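Local coordinates for nuclear import protein MOG1 (Saccharomyces cerevisiae, PDB 1JHS) that binds the Ran GTPase Gsp1 and takes part in nuclear protein import and poly(A)+ mRNA export, at residues Glu63-Ser68 with Gln75-Asp80; Asp69-Trp74 with Leu93-Val98; Ala153-Ala156 with Leu161-Arg164. The protein carries 1 engineered substitution. All coordinates share one frame; numbering follows the deposited sequence.

Contact 1: residues Glu63-Ser68 with Gln75-Asp80; sequences ETVDKS and QFHVED
The Phe76 ring takes a methyl of Val65 squarely on one face, and the imidazole of His77 meets the same valine's other methyl obliquely. These rings project from helix 70-83, which lies over the antiparallel sheet of the Mog1 fold, and they receive the loop that leads from strand 56-63 into that helix. Val65 CG2 sits 3.4 Å from the centroid of the Phe76 ring and only 12° off its normal, a CH-pi contact. With CG of Phe76 anti to its backbone N (chi1 174°), the ring swings to the loop side of the helix. Lys67 adds its CE obliquely, 4.4 Å from Phe76 CD1, so the aliphatic part of a long polar chain extends the apolar cover at the surface.

The His77 ring has Phe76 CD2 over one face, while Glu63 O lies at its edge, near the ring plane and 4.2 Å from His77 CE1. Val65 CG1 approaches His77 NE2 to 3.6 Å without bonding; that nitrogen is hydrogen-bonded to Asp139 OD2, which also bonds Val65 N. A branched valine suits the place because its two methyls serve the two rings at once. Beyond it the chain bends in an inverse gamma turn centred on Asp66, closed by Lys67 N bonding Val65 O at 2.7 Å.

Contact 2: residues Asp69-Trp74 with Leu93-Val98; sequences DLKEAW and LQEDTV
Glu95 and Lys71 meet in a salt bridge and, with Leu70, have the most surface buried here. Lys71 NZ donates to Glu95 OE1 at 2.7 Å, using the syn lone pair, the one on the side of the other carboxylate oxygen. The two side chains come together at about a right angle: Lys71 reaches out from the helix fully extended, whereas Glu95 starts with CG wedged between its backbone N and carbonyl carbon (chi1 62°) and then runs straight. A water closes a second path between the charges, accepting from Lys71 NZ at 3.1 Å and donating to Glu95 OE2, so both carboxylate oxygens are engaged and the group's rotation is probably restrained. An alanine at Glu95 would remove the carboxylate and is likely to leave the Lys71 ammonium without its mate and its chain freer to swing.

The bridge ties the first turn of helix 70-83 to strand 87-99, an outermost strand of the large antiparallel sheet that the helix covers. One residue earlier, Leu70 is the apolar counterpart: its CD2 touches Thr97 CG2 at 3.9 Å. The threonine methyl suits this spot, since it gives the leucine a hydrocarbon surface, and the Thr97 side chain also touches Phe104 of the neighbouring strand.

Asp69 caps the start of the helix from the N-cap position. Its OD1 accepts from Glu72 N at 3.0 Å, with an N-H...O angle of 149°, met on the anti side and 31° out of the carboxylate plane.

Contact 3: residues Ala153-Ala156 with Leu161-Arg164; sequences ASQA and LPAR
Gln155 against Pro162 forms a small van der Waals contact at the short connection between helix 150-157 and the long helix 163-178. Gln155 OE1 stands over one face of the Pro162 ring, 3.8 Å from Pro162 CB, and Gln155 CB is 4.2 Å from Pro162 CG. Gln155 CG stands anti to its own carbonyl carbon (chi1 -74°), and the extended chain beyond carries the amide across to the residue that precedes the next helix. Ala156 adds a looser approach, its backbone N 4.5 Å from Pro162 CG.

Pro162 occupies the N-cap position, where the lack of an N-H costs the helix nothing and the ring restricts its own phi (-55°). Ala163 N donates to a water 2.8 Å away, and the same water accepts from Gln155 NE2 at 3.0 Å. Gln155 NE2 also makes a weak hydrogen bond to Glu160 OE2 in the connecting loop, and a salt bridge from Arg164 NH2 to Glu152 OE1 ties the two helices directly. Between Gln155 and Ala163 the polar link thus runs through a water, which satisfies an N-H of the first helical turn, while the direct touch is between an amide oxygen and ring carbons.

In the fold
Contacts 1 and 2 share helix 70-83 and interlock along the chain, their segments alternating; their centres lie about 11 Å apart. They also touch: Val65 CG1 is 3.9 Å from Ala73 CB, so the loop also packs on the first part of the helix. Together they fasten that helix to its preceding loop and to the outermost strand 87-99. Contact 3 comes later in sequence, with its centre about 21 Å from contact 2 and about 27 Å from contact 1. Strand 87-99 thus meets helix 70-83 in contact 2 and, where Leu161 packs on Leu93 and Gln94, the loop that leads into helix 163-178.

Contact 1: residues Glu63-Ser68 with Gln75-Asp80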
loop_
_atom_site.group_PDB
_atom_site.type_symbol
_atom_site.label_atom_id
_atom_site.label_comp_id
_atom_site.label_asym_id
_atom_site.label_seq_id
_atom_site.Cartn_x
_atom_site.Cartn_y
_atom_site.Cartn_z
ATOM N N GLU A 63 12.054 3.688 -10.153
ATOM C CA GLU A 63 12.254 4.105 -11.541
ATOM C C GLU A 63 11.033 3.644 -12.328
ATOM O O GLU A 63 10.418 2.628 -11.994
ATOM C CB GLU A 63 13.468 3.417 -12.127
ATOM C CG GLU A 63 14.749 3.673 -11.418
ATOM C CD GLU A 63 15.848 2.839 -12.049
ATOM O OE1 GLU A 63 15.725 2.588 -13.280
ATOM O OE2 GLU A 63 16.809 2.437 -11.336
ATOM N N THR A 64 10.681 4.382 -13.375
ATOM C CA THR A 64 9.541 4.004 -14.196
ATOM C C THR A 64 9.793 2.653 -14.874
ATOM O O THR A 64 10.870 2.422 -15.406
ATOM C CB THR A 64 9.284 5.027 -15.332
ATOM O OG1 THR A 64 9.046 6.327 -14.772
ATOM C CG2 THR A 64 8.060 4.611 -16.157
ATOM N N VAL A 65 8.810 1.759 -14.861
ATOM C CA VAL A 65 9.005 0.499 -15.548
ATOM C C VAL A 65 8.579 0.690 -17.015
ATOM O O VAL A 65 7.624 1.418 -17.323
ATOM C CB VAL A 65 8.213 -0.662 -14.886
ATOM C CG1 VAL A 65 6.723 -0.399 -14.933
ATOM C CG2 VAL A 65 8.563 -1.956 -15.579
ATOM N N ASP A 66 9.311 0.041 -17.919
ATOM C CA ASP A 66 9.052 0.147 -19.350
ATOM C C ASP A 66 7.795 -0.562 -19.837
ATOM O O ASP A 66 7.865 -1.435 -20.700
ATOM C CB ASP A 66 10.265 -0.355 -20.133
ATOM C CG ASP A 66 10.139 -0.106 -21.633
ATOM O OD1 ASP A 66 9.671 0.993 -22.020
ATOM O OD2 ASP A 66 10.510 -1.008 -22.421
ATOM N N LYS A 67 6.649 -0.192 -19.274
ATOM C CA LYS A 67 5.355 -0.755 -19.669
ATOM C C LYS A 67 4.450 0.464 -19.813
ATOM O O LYS A 67 4.265 1.206 -18.843
ATOM C CB LYS A 67 4.777 -1.656 -18.578
ATOM C CG LYS A 67 5.637 -2.837 -18.157
ATOM C CD LYS A 67 5.396 -4.062 -19.015
ATOM C CE LYS A 67 6.175 -5.264 -18.447
ATOM N NZ LYS A 67 5.717 -6.548 -19.040
ATOM N N SER A 68 3.891 0.670 -21.010
ATOM C CA SER A 68 3.008 1.815 -21.289
ATOM C C SER A 68 1.641 1.791 -20.625
ATOM O O SER A 68 1.139 2.834 -20.171
ATOM C CB SER A 68 2.771 1.951 -22.796
ATOM O OG SER A 68 3.944 2.388 -23.446
ATOM N N GLN A 75 0.651 -4.116 -12.330
ATOM C CA GLN A 75 0.860 -5.555 -12.101
ATOM C C GLN A 75 2.333 -5.882 -11.934
ATOM O O GLN A 75 2.709 -6.728 -11.130
ATOM C CB GLN A 75 0.276 -6.369 -13.269
ATOM C CG GLN A 75 -1.248 -6.229 -13.389
ATOM C CD GLN A 75 -1.810 -6.995 -14.594
ATOM O OE1 GLN A 75 -1.401 -6.764 -15.740
ATOM N NE2 GLN A 75 -2.725 -7.903 -14.340
ATOM N N PHE A 76 3.172 -5.208 -12.717
ATOM C CA PHE A 76 4.606 -5.412 -12.656
ATOM C C PHE A 76 5.121 -5.050 -11.264
ATOM O O PHE A 76 5.921 -5.789 -10.672
ATOM C CB PHE A 76 5.299 -4.519 -13.699
ATOM C CG PHE A 76 6.809 -4.541 -13.615
ATOM C CD1 PHE A 76 7.547 -5.480 -14.316
ATOM C CD2 PHE A 76 7.484 -3.641 -12.786
ATOM C CE1 PHE A 76 8.939 -5.533 -14.192
ATOM C CE2 PHE A 76 8.882 -3.686 -12.655
ATOM C CZ PHE A 76 9.605 -4.632 -13.357
ATOM N N HIS A 77 4.665 -3.902 -10.740
ATOM C CA HIS A 77 5.116 -3.465 -9.430
ATOM C C HIS A 77 4.570 -4.319 -8.318
ATOM O O HIS A 77 5.228 -4.484 -7.286
ATOM C CB HIS A 77 4.763 -1.999 -9.199
ATOM C CG HIS A 77 5.618 -1.062 -9.990
ATOM N ND1 HIS A 77 6.973 -0.933 -9.769
ATOM C CD2 HIS A 77 5.324 -0.236 -11.021
ATOM C CE1 HIS A 77 7.478 -0.069 -10.633
ATOM N NE2 HIS A 77 6.498 0.370 -11.405
ATOM N N VAL A 78 3.368 -4.846 -8.517
ATOM C CA VAL A 78 2.778 -5.748 -7.516
ATOM C C VAL A 78 3.634 -7.025 -7.452
ATOM O O VAL A 78 3.953 -7.525 -6.355
ATOM C CB VAL A 78 1.305 -6.147 -7.893
ATOM C CG1 VAL A 78 0.811 -7.264 -6.938
ATOM C CG2 VAL A 78 0.370 -4.942 -7.727
ATOM N N GLU A 79 3.989 -7.553 -8.628
ATOM C CA GLU A 79 4.791 -8.785 -8.705
ATOM C C GLU A 79 6.099 -8.615 -7.930
ATOM O O GLU A 79 6.496 -9.503 -7.162
ATOM C CB GLU A 79 5.074 -9.147 -10.174
ATOM C CG GLU A 79 5.890 -10.435 -10.386
ATOM C CD GLU A 79 5.183 -11.706 -9.910
ATOM O OE1 GLU A 79 3.936 -11.740 -9.867
ATOM O OE2 GLU A 79 5.881 -12.695 -9.590
ATOM N N ASP A 80 6.769 -7.476 -8.109
ATOM C CA ASP A 80 8.019 -7.244 -7.373
ATOM C C ASP A 80 7.825 -7.317 -5.864
ATOM O O ASP A 80 8.700 -7.804 -5.136
ATOM C CB ASP A 80 8.625 -5.891 -7.738
ATOM C CG ASP A 80 9.275 -5.901 -9.105
ATOM O OD1 ASP A 80 9.365 -6.983 -9.713
ATOM O OD2 ASP A 80 9.704 -4.827 -9.583
#

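Contact 2: residues Asp69-Trp74 with Leu93-Val98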
loop_
_atom_site.group_PDB
_atom_site.type_symbol
_atom_site.label_atom_id
_atom_site.label_comp_id
_atom_site.label_asym_id
_atom_site.label_seq_id
_atom_site.Cartn_x
_atom_site.Cartn_y
_atom_site.Cartn_z
ATOM N N ASP A 69 1.021 0.617 -20.620
ATOM C CA ASP A 69 -0.303 0.449 -20.054
ATOM C C ASP A 69 -0.251 0.593 -18.535
ATOM O O ASP A 69 0.559 -0.056 -17.862
ATOM C CB ASP A 69 -0.862 -0.921 -20.432
ATOM C CG ASP A 69 -2.254 -1.143 -19.891
ATOM O OD1 ASP A 69 -2.405 -2.013 -19.014
ATOM O OD2 ASP A 69 -3.203 -0.444 -20.332
ATOM N N LEU A 70 -1.125 1.445 -18.010
ATOM C CA LEU A 70 -1.165 1.696 -16.581
ATOM C C LEU A 70 -1.344 0.428 -15.745
ATOM O O LEU A 70 -0.555 0.178 -14.833
ATOM C CB LEU A 70 -2.291 2.699 -16.259
ATOM C CG LEU A 70 -2.581 2.972 -14.778
ATOM C CD1 LEU A 70 -1.367 3.648 -14.103
ATOM C CD2 LEU A 70 -3.811 3.865 -14.681
ATOM N N LYS A 71 -2.383 -0.361 -16.034
ATOM C CA LYS A 71 -2.626 -1.588 -15.264
ATOM C C LYS A 71 -1.456 -2.578 -15.366
ATOM O O LYS A 71 -1.110 -3.258 -14.401
ATOM C CB LYS A 71 -3.920 -2.279 -15.725
ATOM C CG LYS A 71 -4.121 -3.640 -15.057
ATOM C CD LYS A 71 -5.522 -4.170 -15.183
ATOM C CE LYS A 71 -5.677 -5.494 -14.438
ATOM N NZ LYS A 71 -7.050 -6.059 -14.668
ATOM N N GLU A 72 -0.861 -2.685 -16.548
ATOM C CA GLU A 72 0.273 -3.578 -16.727
ATOM C C GLU A 72 1.458 -3.122 -15.877
ATOM O O GLU A 72 2.157 -3.952 -15.280
ATOM C CB GLU A 72 0.677 -3.644 -18.206
ATOM C CG GLU A 72 0.056 -4.795 -18.949
ATOM C CD GLU A 72 0.386 -4.760 -20.442
ATOM O OE1 GLU A 72 1.522 -4.369 -20.809
ATOM O OE2 GLU A 72 -0.508 -5.128 -21.240
ATOM N N ALA A 73 1.680 -1.810 -15.804
ATOM C CA ALA A 73 2.773 -1.276 -14.984
ATOM C C ALA A 73 2.485 -1.603 -13.507
ATOM O O ALA A 73 3.381 -1.963 -12.740
ATOM C CB ALA A 73 2.892 0.240 -15.175
ATOM N N TRP A 74 1.227 -1.476 -13.123
ATOM C CA TRP A 74 0.840 -1.754 -11.742
ATOM C C TRP A 74 1.084 -3.231 -11.435
ATOM O O TRP A 74 1.681 -3.573 -10.400
ATOM C CB TRP A 74 -0.632 -1.377 -11.538
ATOM C CG TRP A 74 -1.185 -1.709 -10.181
ATOM C CD1 TRP A 74 -1.099 -0.944 -9.038
ATOM C CD2 TRP A 74 -1.952 -2.863 -9.841
ATOM N NE1 TRP A 74 -1.791 -1.560 -8.008
ATOM C CE2 TRP A 74 -2.322 -2.738 -8.477
ATOM C CE3 TRP A 74 -2.374 -4.004 -10.560
ATOM C CZ2 TRP A 74 -3.088 -3.714 -7.810
ATOM C CZ3 TRP A 74 -3.138 -4.975 -9.888
ATOM C CH2 TRP A 74 -3.484 -4.816 -8.531
ATOM N N LEU A 93 -8.144 -8.557 -5.368
ATOM C CA LEU A 93 -9.458 -8.630 -4.732
ATOM C C LEU A 93 -10.309 -7.428 -5.121
ATOM O O LEU A 93 -11.539 -7.506 -5.147
ATOM C CB LEU A 93 -9.326 -8.666 -3.208
ATOM C CG LEU A 93 -8.456 -9.778 -2.620
ATOM C CD1 LEU A 93 -8.580 -9.776 -1.117
ATOM C CD2 LEU A 93 -8.877 -11.117 -3.190
ATOM N N GLN A 94 -9.639 -6.311 -5.387
ATOM C CA GLN A 94 -10.294 -5.075 -5.799
ATOM C C GLN A 94 -9.304 -4.326 -6.699
ATOM O O GLN A 94 -8.091 -4.466 -6.535
ATOM C CB GLN A 94 -10.629 -4.214 -4.574
ATOM C CG GLN A 94 -11.535 -3.047 -4.906
ATOM C CD GLN A 94 -12.653 -2.899 -3.901
ATOM O OE1 GLN A 94 -12.994 -3.846 -3.201
ATOM N NE2 GLN A 94 -13.246 -1.722 -3.845
ATOM N N GLU A 95 -9.812 -3.562 -7.665
ATOM C CA GLU A 95 -8.919 -2.802 -8.541
ATOM C C GLU A 95 -9.650 -1.662 -9.228
ATOM O O GLU A 95 -10.827 -1.771 -9.550
ATOM C CB GLU A 95 -8.265 -3.705 -9.590
ATOM C CG GLU A 95 -9.241 -4.380 -10.554
ATOM C CD GLU A 95 -8.526 -5.231 -11.596
ATOM O OE1 GLU A 95 -8.152 -4.695 -12.666
ATOM O OE2 GLU A 95 -8.327 -6.440 -11.338
ATOM N N ASP A 96 -8.941 -0.562 -9.443
ATOM C CA ASP A 96 -9.537 0.596 -10.094
ATOM C C ASP A 96 -8.510 1.502 -10.775
ATOM O O ASP A 96 -7.399 1.691 -10.283
ATOM C CB ASP A 96 -10.264 1.491 -9.084
ATOM C CG ASP A 96 -11.474 0.827 -8.445
ATOM O OD1 ASP A 96 -11.366 0.354 -7.286
ATOM O OD2 ASP A 96 -12.541 0.786 -9.096
ATOM N N THR A 97 -8.903 2.058 -11.912
ATOM C CA THR A 97 -8.078 3.052 -12.565
ATOM C C THR A 97 -8.645 4.311 -11.922
ATOM O O THR A 97 -9.817 4.668 -12.155
ATOM C CB THR A 97 -8.310 3.125 -14.080
ATOM O OG1 THR A 97 -7.663 2.013 -14.707
ATOM C CG2 THR A 97 -7.685 4.388 -14.635
ATOM N N VAL A 98 -7.841 4.973 -11.100
ATOM C CA VAL A 98 -8.286 6.187 -10.419
ATOM C C VAL A 98 -8.150 7.391 -11.374
ATOM O O VAL A 98 -8.983 8.300 -11.375
ATOM C CB VAL A 98 -7.463 6.412 -9.148
ATOM C CG1 VAL A 98 -7.710 7.813 -8.612
ATOM C CG2 VAL A 98 -7.861 5.353 -8.089
HETATM O O HOH W 1 -6.731 -8.066 -12.314
#

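Contact 3: residues Ala153-Ala156 with Leu161-Arg164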
loop_
_atom_site.group_PDB
_atom_site.type_symbol
_atom_site.label_atom_id
_atom_site.label_comp_id
_atom_site.label_asym_id
_atom_site.label_seq_id
_atom_site.Cartn_x
_atom_site.Cartn_y
_atom_site.Cartn_z
ATOM N N ALA A 153 -9.160 -14.142 7.450
ATOM C CA ALA A 153 -8.592 -15.022 6.436
ATOM C C ALA A 153 -9.655 -16.002 5.950
ATOM O O ALA A 153 -9.711 -16.331 4.762
ATOM C CB ALA A 153 -7.381 -15.769 6.993
ATOM N N SER A 154 -10.508 -16.448 6.869
ATOM C CA SER A 154 -11.594 -17.364 6.517
ATOM C C SER A 154 -12.561 -16.684 5.559
ATOM O O SER A 154 -12.990 -17.278 4.574
ATOM C CB SER A 154 -12.334 -17.819 7.772
ATOM O OG SER A 154 -11.499 -18.665 8.544
ATOM N N GLN A 155 -12.902 -15.432 5.844
ATOM C CA GLN A 155 -13.794 -14.673 4.969
ATOM C C GLN A 155 -13.185 -14.578 3.569
ATOM O O GLN A 155 -13.843 -14.879 2.571
ATOM C CB GLN A 155 -14.022 -13.255 5.515
ATOM C CG GLN A 155 -14.925 -13.157 6.736
ATOM C CD GLN A 155 -15.040 -11.726 7.243
ATOM O OE1 GLN A 155 -14.073 -11.154 7.747
ATOM N NE2 GLN A 155 -16.226 -11.134 7.091
ATOM N N ALA A 156 -11.925 -14.151 3.500
ATOM C CA ALA A 156 -11.235 -14.016 2.218
ATOM C C ALA A 156 -11.234 -15.332 1.441
ATOM O O ALA A 156 -11.471 -15.345 0.236
ATOM C CB ALA A 156 -9.803 -13.540 2.436
ATOM N N LEU A 161 -14.966 -10.038 1.247
ATOM C CA LEU A 161 -13.972 -9.018 1.569
ATOM C C LEU A 161 -14.128 -8.516 2.992
ATOM O O LEU A 161 -15.124 -7.883 3.324
ATOM C CB LEU A 161 -14.097 -7.835 0.606
ATOM C CG LEU A 161 -12.989 -6.777 0.625
ATOM C CD1 LEU A 161 -11.649 -7.424 0.265
ATOM C CD2 LEU A 161 -13.330 -5.678 -0.360
ATOM N N PRO A 162 -13.138 -8.792 3.853
ATOM C CA PRO A 162 -13.203 -8.338 5.246
ATOM C C PRO A 162 -13.426 -6.822 5.323
ATOM O O PRO A 162 -12.916 -6.067 4.492
ATOM C CB PRO A 162 -11.835 -8.740 5.808
ATOM C CG PRO A 162 -11.478 -9.952 5.015
ATOM C CD PRO A 162 -11.916 -9.585 3.605
ATOM N N ALA A 163 -14.188 -6.378 6.319
ATOM C CA ALA A 163 -14.454 -4.945 6.495
ATOM C C ALA A 163 -13.169 -4.131 6.601
ATOM O O ALA A 163 -13.087 -3.019 6.079
ATOM C CB ALA A 163 -15.287 -4.706 7.763
ATOM N N ARG A 164 -12.176 -4.673 7.301
ATOM C CA ARG A 164 -10.931 -3.926 7.486
ATOM C C ARG A 164 -10.220 -3.736 6.153
ATOM O O ARG A 164 -9.565 -2.717 5.944
ATOM C CB ARG A 164 -10.002 -4.633 8.484
ATOM C CG ARG A 164 -8.748 -3.813 8.803
ATOM C CD ARG A 164 -8.074 -4.268 10.092
ATOM N NE ARG A 164 -7.652 -5.672 10.074
ATOM C CZ ARG A 164 -6.389 -6.077 10.200
ATOM N NH1 ARG A 164 -5.415 -5.187 10.331
ATOM N NH2 ARG A 164 -6.110 -7.375 10.267
HETATM O O HOH W 2 -16.114 -8.158 7.425
#